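Local coordinates for PadR family transcriptional regulator (Listeria monocytogenes, PDB 6ABQ), which probably binds operator DNA as a dimer through a winged helix-turn-helix domain and regulates transcription in response to a ligand, as a member of the PadR family, at residues E19-E24 with I94-W99; E30-E35 with R79-L84; E35-L40 with I48-V53; K63-I68 with S85-E90. One frame throughout, in Å; residues are numbered along the deposited sequence.

Contact 1 of 4, residues E19-E24 with I94-W99; sequences EGMILE and IFWKRW
A single polar bond joins W96 to E24: the indole NE1 donates to E24 OE1 over 2.9 Å, with an N-H...O angle of 143°. The acceptor lies in the indole plane, at the ring's edge. E24 OE1 is met on its anti side, from outside the carboxylate plane, and that plane stands 69° from the plane of the ring. E24 reaches this place through a bend at chi2, while its other oxygen, OE2, forms a salt bridge with R28.

Ring-face packing is supplied by F95 and G20. The CA of G20 sits 3.5 Å from the F95 ring centroid, almost exactly on the ring normal, a CH-pi contact that brings the phenyl group directly against the backbone of helix 17-27. Here helix 17-27 of the winged helix-turn-helix domain rests on the long C-terminal helix 86-110; the axes of the two short helical segments are 140° apart, closer to antiparallel than parallel.

Apolar contact completes the interface. M21, bent at chi2 and chi3, carries its methyl back toward the other helix, where CE lies 3.5 Å from W96 CH2 and 3.9 Å from F95 CE2. M21 also packs on I106 of the second subunit, and W96 on K110 of that subunit.

Contact 2 of 4, residues E30-E35 with R79-L84; sequences ETYGYE and RKFYTL
T31 and Y82 are joined by two backbone hydrogen bonds, an isolated antiparallel bridge of the hydrogen-bonded kind that brings the loop before helix 33-42 alongside strand 78-84 of the wing in this winged helix-turn-helix domain. Y82 N donates to T31 O over 2.8 Å in a nearly straight bond (177°), whereas the return bond from T31 N to Y82 O is longer, at 3.2 Å. Within the loop, T31 OG1 donates to the anti lone pair of E35 OE1, which also pairs with R25, and this ties the loop to the first turn of the helix that follows.

One water links the backbones further along, accepting from G33 N and donating to K80 O. At the other end of the bridge, the carboxylate of E30 has its polar partner in K71, while its CB meets T83 CG2 at 3.7 Å.

Packing outside the backbone bonds centres on Y32. Its CG stands between the backbone N and the carbonyl carbon (chi1 45°), a placement that sends the ring alongside F81, both side chains pointing the same way. The edge of Y32 is turned toward the face of F81 in an offset edge-to-face pair, with centroids 5.2 Å apart. One face of the tyrosine carries E35 CB; across the opposite face runs R79, whose chain bends at chi2 and whose guanidinium plane is only 16° from that of the ring. R79 CG lies over the ring centre, 3.8 Å from the Y32 centroid.

Contact 3 of 4, residues E35-L40 with I48-V53; sequences EITKYL and IVEGTV
T37 packs against I48, E50 and V53, at the turn into helix 50-62 and its first turn, and its three side-chain heavy atoms divide the work. CB lies 4.1 Å from both E50 CA and V53 CG2. From there the two branches part. The methyl, CG2, is anti to the backbone N and turns to the incoming loop, where it packs 3.5 Å from I48 O and equally close to E50 N, against the peptide groups that lead into the helix. The hydroxyl, OG1, stands beside the backbone N with chi1 at -50°. That torsion suits its bond to G33 O, one turn back in its own helix, which satisfies the oxygen locally. Its outward side then meets carbon: E50 CA at 3.3 Å and V53 CG2 at 3.3 Å.

V53 spreads its two methyls across the neighbouring helix. CG1 lies 4.0 Å from I36 CG2, and CG2, besides meeting the threonine hydroxyl, approaches L40 CD1 at 4.2 Å. I36 and L40 also pack on I22 of helix 17-27, which makes this a corner of the three-helix core. E50 CG lies 3.7 Å from T37 OG1, and the E50 carboxylate bonds to Y54 OH. Helix 33-42, the turn and helix 50-62 form the helix-turn-helix of the PadR domain, in which the second helix is, as in relatives, probably the one that reads DNA.

Contact 4 of 4, residues K63-I68 with S85-E90; sequences KGLVEI and SPAGEE
S85 turns its side chain toward the chain leaving helix 50-62, and its hydroxyl meets the backbone of G64: OG donates to G64 O over 2.8 Å, in the carbonyl plane and on a lone pair. The torsion responsible is a chi1 of 72°, which swings OG in over the serine's own backbone, flanked by N and C. There the same oxygen can also accept, weakly, from G88 N. The backbone of S85 adds a second link across the contact, as its N donates to L65 O at 3.1 Å, approaching from well above the carbonyl plane and not along a lone pair.

Two helix ends meet here. G64 closes helix 50-62 in a Schellman motif with positive phi, and S85 is the N-cap of helix 86-110, so the entry to the wing hairpin is fastened to its exit in the winged helix-turn-helix fold.

L65 lies alongside the first turn of the new helix. Its CB faces G88 CA, whose lack of a side chain lets L65 O come within 3.4 Å of that CA in a CH...O contact. Further out, L65 CD2 rests 3.6 Å from A87 O and meets the methyl of A87, whose CB lies 3.7 Å from G64 O.

E67 comes from the opposite flank of S85. Extended beyond CG, it reaches along the serine until OE2 lies 3.3 Å from S85 CA, and the same oxygen passes 4.0 Å from P86 CD.

In the fold
From the N terminus, helix 17-27 opens the longest loop, which contact 1 closes 70 residues later on helix 86-110; the other three contacts are nested inside it. Next, 30-35 opens contact 2, closed on strand 78-84. Contact 3, sharing E35 with it, lies within that loop and joins the two helices of the helix-turn-helix. Contact 4 begins after contact 3 has closed and crosses contact 2, since 63-68 comes before 79-84 and 85-90 after it. Strands 66-72 and 78-84 are neighbours in the wing hairpin, linking contacts 2 and 4. L23 of contact 1 touches both L84 and L65, while I22 packs on I36 and L40, uniting helices, wing and C-terminal helix.

Contact 1 of 4, residues E19-E24 with I94-W99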
# COMPACT_ATOMS: atom_id res chain seq x y z
N GLU B 19 5.82 -6.78 -0.55
CA GLU B 19 7.10 -7.26 -0.04
C GLU B 19 6.94 -8.07 1.26
O GLU B 19 7.54 -9.14 1.41
CB GLU B 19 8.06 -6.10 0.16
CG GLU B 19 9.48 -6.54 0.45
CD GLU B 19 10.46 -5.39 0.56
OE1 GLU B 19 10.64 -4.64 -0.42
OE2 GLU B 19 11.07 -5.26 1.64
N GLY B 20 6.14 -7.54 2.19
CA GLY B 20 5.89 -8.17 3.48
C GLY B 20 5.20 -9.51 3.36
O GLY B 20 5.56 -10.46 4.06
N MET B 21 4.22 -9.58 2.46
CA MET B 21 3.48 -10.81 2.16
C MET B 21 4.41 -11.91 1.64
O MET B 21 4.33 -13.05 2.09
CB MET B 21 2.34 -10.56 1.16
CG MET B 21 1.20 -9.68 1.66
SD MET B 21 0.37 -10.35 3.12
CE MET B 21 1.33 -9.63 4.44
N ILE B 22 5.28 -11.53 0.71
CA ILE B 22 6.22 -12.45 0.08
C ILE B 22 7.22 -12.99 1.12
O ILE B 22 7.41 -14.20 1.21
CB ILE B 22 6.90 -11.82 -1.17
CG1 ILE B 22 5.82 -11.55 -2.23
CG2 ILE B 22 7.98 -12.74 -1.72
CD1 ILE B 22 6.25 -10.70 -3.41
N LEU B 23 7.82 -12.09 1.91
CA LEU B 23 8.68 -12.48 3.03
C LEU B 23 7.97 -13.44 4.00
O LEU B 23 8.56 -14.44 4.41
CB LEU B 23 9.23 -11.24 3.77
CG LEU B 23 10.27 -10.32 3.11
CD1 LEU B 23 10.45 -9.04 3.91
CD2 LEU B 23 11.61 -11.00 2.90
N GLU B 24 6.71 -13.14 4.32
CA GLU B 24 5.87 -14.00 5.17
C GLU B 24 5.69 -15.40 4.58
O GLU B 24 5.83 -16.39 5.30
CB GLU B 24 4.52 -13.35 5.48
CG GLU B 24 3.56 -14.19 6.32
CD GLU B 24 3.96 -14.33 7.79
OE1 GLU B 24 4.59 -13.42 8.36
OE2 GLU B 24 3.64 -15.37 8.38
N ILE B 94 9.95 -6.48 11.58
CA ILE B 94 9.88 -5.02 11.41
C ILE B 94 8.69 -4.60 10.52
O ILE B 94 8.00 -3.64 10.86
CB ILE B 94 11.23 -4.43 10.91
CG1 ILE B 94 12.31 -4.56 12.00
CG2 ILE B 94 11.09 -2.95 10.57
CD1 ILE B 94 13.73 -4.44 11.50
N PHE B 95 8.46 -5.32 9.42
CA PHE B 95 7.30 -5.09 8.54
C PHE B 95 5.97 -5.13 9.30
O PHE B 95 5.14 -4.23 9.12
CB PHE B 95 7.25 -6.06 7.35
CG PHE B 95 5.90 -6.13 6.68
CD1 PHE B 95 5.50 -5.13 5.79
CD2 PHE B 95 5.01 -7.17 6.96
CE1 PHE B 95 4.24 -5.17 5.18
CE2 PHE B 95 3.75 -7.21 6.36
CZ PHE B 95 3.37 -6.21 5.47
N TRP B 96 5.77 -6.17 10.11
CA TRP B 96 4.54 -6.34 10.90
C TRP B 96 4.33 -5.22 11.92
O TRP B 96 3.19 -4.77 12.13
CB TRP B 96 4.49 -7.73 11.57
CG TRP B 96 4.26 -8.87 10.59
CD1 TRP B 96 5.10 -9.92 10.34
CD2 TRP B 96 3.12 -9.07 9.74
NE1 TRP B 96 4.56 -10.76 9.39
CE2 TRP B 96 3.34 -10.26 9.00
CE3 TRP B 96 1.93 -8.35 9.52
CZ2 TRP B 96 2.42 -10.75 8.07
CZ3 TRP B 96 1.01 -8.84 8.60
CH2 TRP B 96 1.26 -10.03 7.89
N LYS B 97 5.42 -4.77 12.55
CA LYS B 97 5.39 -3.62 13.45
C LYS B 97 4.94 -2.34 12.74
O LYS B 97 4.10 -1.61 13.24
CB LYS B 97 6.75 -3.44 14.15
CG LYS B 97 6.78 -4.01 15.57
CD LYS B 97 8.16 -4.50 16.01
CE LYS B 97 9.10 -3.39 16.48
NZ LYS B 97 8.63 -2.65 17.69
N ARG B 98 5.49 -2.11 11.54
CA ARG B 98 5.18 -0.90 10.77
C ARG B 98 3.77 -0.96 10.15
O ARG B 98 3.04 0.05 10.16
CB ARG B 98 6.23 -0.65 9.69
CG ARG B 98 7.60 -0.31 10.26
CD ARG B 98 8.66 -0.30 9.17
NE ARG B 98 9.86 0.40 9.61
CZ ARG B 98 11.07 0.26 9.06
NH1 ARG B 98 11.27 -0.57 8.05
NH2 ARG B 98 12.08 0.96 9.55
N TRP B 99 3.41 -2.14 9.64
CA TRP B 99 2.08 -2.41 9.11
C TRP B 99 0.98 -2.25 10.17
O TRP B 99 -0.09 -1.73 9.85
CB TRP B 99 2.00 -3.79 8.44
CG TRP B 99 0.70 -3.98 7.69
CD1 TRP B 99 0.43 -3.60 6.40
CD2 TRP B 99 -0.51 -4.56 8.20
NE1 TRP B 99 -0.87 -3.92 6.07
CE2 TRP B 99 -1.47 -4.51 7.15
CE3 TRP B 99 -0.87 -5.13 9.43
CZ2 TRP B 99 -2.78 -5.00 7.31
CZ3 TRP B 99 -2.18 -5.62 9.59
CH2 TRP B 99 -3.11 -5.56 8.53

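Contact 2 of 4, residues E30-E35 with R79-L84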
# COMPACT_ATOMS: atom_id res chain seq x y z
N GLU B 30 10.75 -23.00 2.05
CA GLU B 30 11.38 -22.76 0.74
C GLU B 30 10.35 -22.76 -0.40
O GLU B 30 9.50 -23.65 -0.49
CB GLU B 30 12.52 -23.78 0.46
CG GLU B 30 12.11 -25.25 0.54
CD GLU B 30 13.18 -26.23 0.09
OE1 GLU B 30 14.34 -25.84 -0.11
OE2 GLU B 30 12.86 -27.44 -0.03
N THR B 31 10.42 -21.74 -1.25
CA THR B 31 9.43 -21.54 -2.31
C THR B 31 10.04 -20.79 -3.49
O THR B 31 11.16 -20.26 -3.39
CB THR B 31 8.11 -20.90 -1.76
OG1 THR B 31 7.12 -20.86 -2.79
CG2 THR B 31 8.33 -19.50 -1.16
N TYR B 32 9.32 -20.77 -4.61
CA TYR B 32 9.80 -20.13 -5.83
C TYR B 32 8.77 -19.15 -6.38
O TYR B 32 7.60 -19.20 -6.01
CB TYR B 32 10.19 -21.18 -6.88
CG TYR B 32 9.21 -22.32 -7.05
CD1 TYR B 32 9.23 -23.43 -6.20
CD2 TYR B 32 8.26 -22.29 -8.08
CE1 TYR B 32 8.33 -24.47 -6.35
CE2 TYR B 32 7.36 -23.33 -8.24
CZ TYR B 32 7.40 -24.42 -7.38
OH TYR B 32 6.51 -25.45 -7.54
N GLY B 33 9.23 -18.25 -7.26
CA GLY B 33 8.39 -17.19 -7.85
C GLY B 33 7.02 -17.58 -8.39
O GLY B 33 6.03 -16.87 -8.14
N TYR B 34 6.95 -18.69 -9.14
CA TYR B 34 5.67 -19.18 -9.64
C TYR B 34 4.71 -19.53 -8.49
O TYR B 34 3.55 -19.13 -8.53
CB TYR B 34 5.83 -20.38 -10.60
CG TYR B 34 4.49 -20.87 -11.14
CD1 TYR B 34 3.74 -21.84 -10.46
CD2 TYR B 34 3.96 -20.34 -12.33
CE1 TYR B 34 2.51 -22.28 -10.95
CE2 TYR B 34 2.74 -20.77 -12.83
CZ TYR B 34 2.02 -21.74 -12.14
OH TYR B 34 0.81 -22.15 -12.64
N GLU B 35 5.21 -20.27 -7.49
CA GLU B 35 4.43 -20.67 -6.31
C GLU B 35 3.99 -19.48 -5.44
O GLU B 35 2.83 -19.43 -5.01
CB GLU B 35 5.22 -21.70 -5.48
CG GLU B 35 4.40 -22.42 -4.42
CD GLU B 35 5.15 -23.59 -3.82
OE1 GLU B 35 6.09 -23.36 -3.02
OE2 GLU B 35 4.81 -24.75 -4.14
N ARG B 79 13.90 -24.90 -10.28
CA ARG B 79 13.41 -23.63 -9.75
C ARG B 79 14.44 -23.02 -8.82
O ARG B 79 15.27 -23.74 -8.26
CB ARG B 79 12.08 -23.82 -9.00
CG ARG B 79 10.92 -24.37 -9.82
CD ARG B 79 10.41 -23.41 -10.87
NE ARG B 79 9.24 -23.94 -11.57
CZ ARG B 79 8.46 -23.24 -12.39
NH1 ARG B 79 8.71 -21.95 -12.61
NH2 ARG B 79 7.42 -23.81 -12.98
N LYS B 80 14.37 -21.70 -8.67
CA LYS B 80 15.15 -21.00 -7.66
C LYS B 80 14.34 -20.95 -6.37
O LYS B 80 13.30 -20.31 -6.30
CB LYS B 80 15.52 -19.59 -8.13
CG LYS B 80 16.76 -19.52 -9.01
CD LYS B 80 16.39 -19.05 -10.40
CE LYS B 80 17.45 -18.14 -11.00
NZ LYS B 80 18.69 -18.86 -11.38
N PHE B 81 14.82 -21.66 -5.36
CA PHE B 81 14.13 -21.75 -4.08
C PHE B 81 14.70 -20.72 -3.13
O PHE B 81 15.92 -20.66 -2.89
CB PHE B 81 14.24 -23.16 -3.48
CG PHE B 81 13.34 -24.17 -4.13
CD1 PHE B 81 13.69 -24.79 -5.33
CD2 PHE B 81 12.14 -24.54 -3.52
CE1 PHE B 81 12.86 -25.75 -5.91
CE2 PHE B 81 11.31 -25.50 -4.09
CZ PHE B 81 11.67 -26.11 -5.29
N TYR B 82 13.80 -19.90 -2.59
CA TYR B 82 14.14 -18.85 -1.66
C TYR B 82 13.78 -19.27 -0.24
O TYR B 82 12.70 -19.81 0.00
CB TYR B 82 13.43 -17.55 -2.04
CG TYR B 82 13.91 -16.97 -3.36
CD1 TYR B 82 13.49 -17.52 -4.59
CD2 TYR B 82 14.80 -15.89 -3.39
CE1 TYR B 82 13.94 -17.00 -5.80
CE2 TYR B 82 15.25 -15.36 -4.60
CZ TYR B 82 14.82 -15.92 -5.79
OH TYR B 82 15.26 -15.40 -6.97
N THR B 83 14.73 -19.05 0.68
CA THR B 83 14.49 -19.10 2.13
C THR B 83 14.88 -17.76 2.74
O THR B 83 15.60 -16.97 2.11
CB THR B 83 15.26 -20.24 2.82
OG1 THR B 83 16.64 -20.23 2.40
CG2 THR B 83 14.63 -21.59 2.49
N LEU B 84 14.39 -17.47 3.95
CA LEU B 84 14.81 -16.25 4.64
C LEU B 84 16.20 -16.40 5.26
O LEU B 84 16.52 -17.42 5.86
CB LEU B 84 13.80 -15.81 5.71
CG LEU B 84 12.39 -15.34 5.36
CD1 LEU B 84 11.77 -14.70 6.60
CD2 LEU B 84 12.34 -14.36 4.20
O HOH W 1 12.09 -18.43 -8.14
O HOH W 2 9.28 -19.77 -10.63

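Contact 3 of 4, residues E35-L40 with I48-V53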
# COMPACT_ATOMS: atom_id res chain seq x y z
N GLU B 35 5.21 -20.27 -7.49
CA GLU B 35 4.43 -20.67 -6.31
C GLU B 35 3.99 -19.48 -5.44
O GLU B 35 2.83 -19.43 -5.01
CB GLU B 35 5.22 -21.70 -5.48
CG GLU B 35 4.40 -22.42 -4.42
CD GLU B 35 5.15 -23.59 -3.82
OE1 GLU B 35 6.09 -23.36 -3.02
OE2 GLU B 35 4.81 -24.75 -4.14
N ILE B 36 4.89 -18.54 -5.19
CA ILE B 36 4.59 -17.30 -4.47
C ILE B 36 3.45 -16.52 -5.14
O ILE B 36 2.53 -16.08 -4.45
CB ILE B 36 5.84 -16.39 -4.31
CG1 ILE B 36 6.90 -17.08 -3.44
CG2 ILE B 36 5.48 -15.02 -3.72
CD1 ILE B 36 8.33 -16.62 -3.67
N THR B 37 3.53 -16.37 -6.47
CA THR B 37 2.51 -15.67 -7.27
C THR B 37 1.14 -16.32 -7.07
O THR B 37 0.17 -15.62 -6.77
CB THR B 37 2.84 -15.65 -8.79
OG1 THR B 37 4.18 -15.20 -8.99
CG2 THR B 37 1.89 -14.74 -9.55
N LYS B 38 1.08 -17.64 -7.21
CA LYS B 38 -0.17 -18.40 -7.07
C LYS B 38 -0.73 -18.33 -5.65
O LYS B 38 -1.94 -18.21 -5.47
CB LYS B 38 0.01 -19.86 -7.52
CG LYS B 38 0.47 -20.04 -8.97
CD LYS B 38 -0.67 -19.97 -9.99
CE LYS B 38 -0.74 -18.61 -10.68
NZ LYS B 38 -0.33 -18.71 -12.11
N TYR B 39 0.16 -18.37 -4.65
CA TYR B 39 -0.20 -18.14 -3.25
C TYR B 39 -0.90 -16.78 -3.05
O TYR B 39 -1.93 -16.71 -2.38
CB TYR B 39 1.02 -18.28 -2.31
CG TYR B 39 0.77 -17.71 -0.93
CD1 TYR B 39 0.02 -18.42 0.03
CD2 TYR B 39 1.26 -16.45 -0.58
CE1 TYR B 39 -0.23 -17.88 1.29
CE2 TYR B 39 1.02 -15.90 0.68
CZ TYR B 39 0.28 -16.60 1.60
OH TYR B 39 0.05 -16.03 2.85
N LEU B 40 -0.33 -15.73 -3.63
CA LEU B 40 -0.91 -14.38 -3.55
C LEU B 40 -2.23 -14.24 -4.32
O LEU B 40 -3.14 -13.57 -3.84
CB LEU B 40 0.11 -13.31 -3.99
CG LEU B 40 1.38 -13.19 -3.14
CD1 LEU B 40 2.49 -12.46 -3.89
CD2 LEU B 40 1.09 -12.51 -1.80
N ILE B 48 -1.69 -9.72 -9.56
CA ILE B 48 -0.23 -9.89 -9.49
C ILE B 48 0.21 -11.01 -10.44
O ILE B 48 -0.28 -12.13 -10.34
CB ILE B 48 0.27 -10.18 -8.05
CG1 ILE B 48 0.27 -8.92 -7.20
CG2 ILE B 48 1.70 -10.73 -8.03
CD1 ILE B 48 -0.79 -8.94 -6.15
N VAL B 49 1.13 -10.68 -11.34
CA VAL B 49 1.69 -11.64 -12.28
C VAL B 49 3.08 -12.10 -11.79
O VAL B 49 3.72 -11.43 -10.95
CB VAL B 49 1.72 -11.09 -13.74
CG1 VAL B 49 0.31 -10.70 -14.20
CG2 VAL B 49 2.68 -9.92 -13.92
N GLU B 50 3.50 -13.25 -12.30
CA GLU B 50 4.78 -13.89 -12.00
C GLU B 50 5.98 -12.95 -12.22
O GLU B 50 6.91 -12.91 -11.40
CB GLU B 50 4.91 -15.11 -12.91
CG GLU B 50 5.55 -16.33 -12.29
CD GLU B 50 5.92 -17.36 -13.34
OE1 GLU B 50 5.11 -17.66 -14.25
OE2 GLU B 50 7.06 -17.86 -13.27
N GLY B 51 5.93 -12.21 -13.33
CA GLY B 51 6.96 -11.24 -13.69
C GLY B 51 7.20 -10.18 -12.64
O GLY B 51 8.36 -9.82 -12.37
N THR B 52 6.12 -9.67 -12.03
CA THR B 52 6.22 -8.72 -10.91
C THR B 52 6.89 -9.36 -9.69
O THR B 52 7.80 -8.75 -9.09
CB THR B 52 4.85 -8.08 -10.54
OG1 THR B 52 4.24 -7.54 -11.72
CG2 THR B 52 5.01 -6.95 -9.50
N VAL B 53 6.47 -10.58 -9.34
CA VAL B 53 7.04 -11.33 -8.20
C VAL B 53 8.57 -11.48 -8.35
O VAL B 53 9.30 -11.30 -7.38
CB VAL B 53 6.31 -12.69 -7.95
CG1 VAL B 53 7.11 -13.60 -7.03
CG2 VAL B 53 4.93 -12.45 -7.35

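Contact 4 of 4, residues K63-I68 with S85-E90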
# COMPACT_ATOMS: atom_id res chain seq x y z
N LYS B 63 18.46 -6.50 -0.90
CA LYS B 63 18.25 -6.18 0.51
C LYS B 63 18.96 -7.15 1.47
O LYS B 63 19.10 -6.85 2.65
CB LYS B 63 16.75 -6.12 0.82
CG LYS B 63 16.05 -4.85 0.35
CD LYS B 63 14.68 -4.69 1.00
CE LYS B 63 14.02 -3.40 0.53
NZ LYS B 63 12.78 -3.09 1.31
N GLY B 64 19.40 -8.30 0.96
CA GLY B 64 20.13 -9.29 1.75
C GLY B 64 19.24 -10.14 2.63
O GLY B 64 19.70 -10.70 3.63
N LEU B 65 17.97 -10.27 2.24
CA LEU B 65 16.93 -10.90 3.06
C LEU B 65 16.62 -12.37 2.73
O LEU B 65 15.88 -13.03 3.48
CB LEU B 65 15.63 -10.05 3.00
CG LEU B 65 15.71 -8.54 3.26
CD1 LEU B 65 14.33 -7.93 3.12
CD2 LEU B 65 16.32 -8.17 4.62
N VAL B 66 17.17 -12.86 1.62
CA VAL B 66 16.85 -14.20 1.11
C VAL B 66 18.08 -15.00 0.71
O VAL B 66 19.11 -14.44 0.34
CB VAL B 66 15.83 -14.19 -0.07
CG1 VAL B 66 14.43 -13.81 0.40
CG2 VAL B 66 16.30 -13.30 -1.22
N GLU B 67 17.94 -16.33 0.78
CA GLU B 67 18.96 -17.28 0.36
C GLU B 67 18.42 -18.12 -0.79
O GLU B 67 17.26 -18.52 -0.79
CB GLU B 67 19.37 -18.14 1.55
CG GLU B 67 19.99 -17.32 2.67
CD GLU B 67 20.47 -18.13 3.85
OE1 GLU B 67 20.98 -19.26 3.67
OE2 GLU B 67 20.35 -17.62 4.99
N ILE B 68 19.27 -18.37 -1.79
CA ILE B 68 18.83 -18.94 -3.06
C ILE B 68 19.45 -20.31 -3.35
O ILE B 68 20.67 -20.46 -3.39
CB ILE B 68 19.08 -17.98 -4.27
CG1 ILE B 68 18.59 -16.55 -3.98
CG2 ILE B 68 18.40 -18.49 -5.53
CD1 ILE B 68 19.69 -15.55 -3.72
N SER B 85 17.02 -15.37 5.07
CA SER B 85 18.25 -15.20 5.83
C SER B 85 17.86 -14.64 7.21
O SER B 85 16.72 -14.18 7.37
CB SER B 85 19.20 -14.24 5.09
OG SER B 85 18.75 -12.90 5.14
N PRO B 86 18.78 -14.68 8.21
CA PRO B 86 18.45 -14.06 9.50
C PRO B 86 17.98 -12.60 9.40
O PRO B 86 17.05 -12.21 10.12
CB PRO B 86 19.76 -14.17 10.29
CG PRO B 86 20.33 -15.46 9.79
CD PRO B 86 20.01 -15.50 8.32
N ALA B 87 18.59 -11.82 8.49
CA ALA B 87 18.16 -10.46 8.17
C ALA B 87 16.72 -10.38 7.64
O ALA B 87 15.98 -9.45 7.98
CB ALA B 87 19.13 -9.80 7.20
N GLY B 88 16.32 -11.35 6.81
CA GLY B 88 14.95 -11.46 6.31
C GLY B 88 13.93 -11.71 7.41
O GLY B 88 12.87 -11.06 7.43
N GLU B 89 14.26 -12.62 8.33
CA GLU B 89 13.47 -12.89 9.53
C GLU B 89 13.24 -11.62 10.36
O GLU B 89 12.11 -11.35 10.78
CB GLU B 89 14.12 -13.98 10.40
CG GLU B 89 13.96 -15.39 9.85
CD GLU B 89 14.78 -16.44 10.60
OE1 GLU B 89 15.32 -16.15 11.69
OE2 GLU B 89 14.88 -17.57 10.10
N GLU B 90 14.30 -10.85 10.56
CA GLU B 90 14.24 -9.59 11.30
C GLU B 90 13.45 -8.51 10.58
O GLU B 90 12.66 -7.81 11.21
CB GLU B 90 15.64 -9.09 11.69
CG GLU B 90 16.33 -9.95 12.75
CD GLU B 90 17.05 -9.14 13.82
OE1 GLU B 90 16.46 -8.16 14.33
OE2 GLU B 90 18.20 -9.50 14.16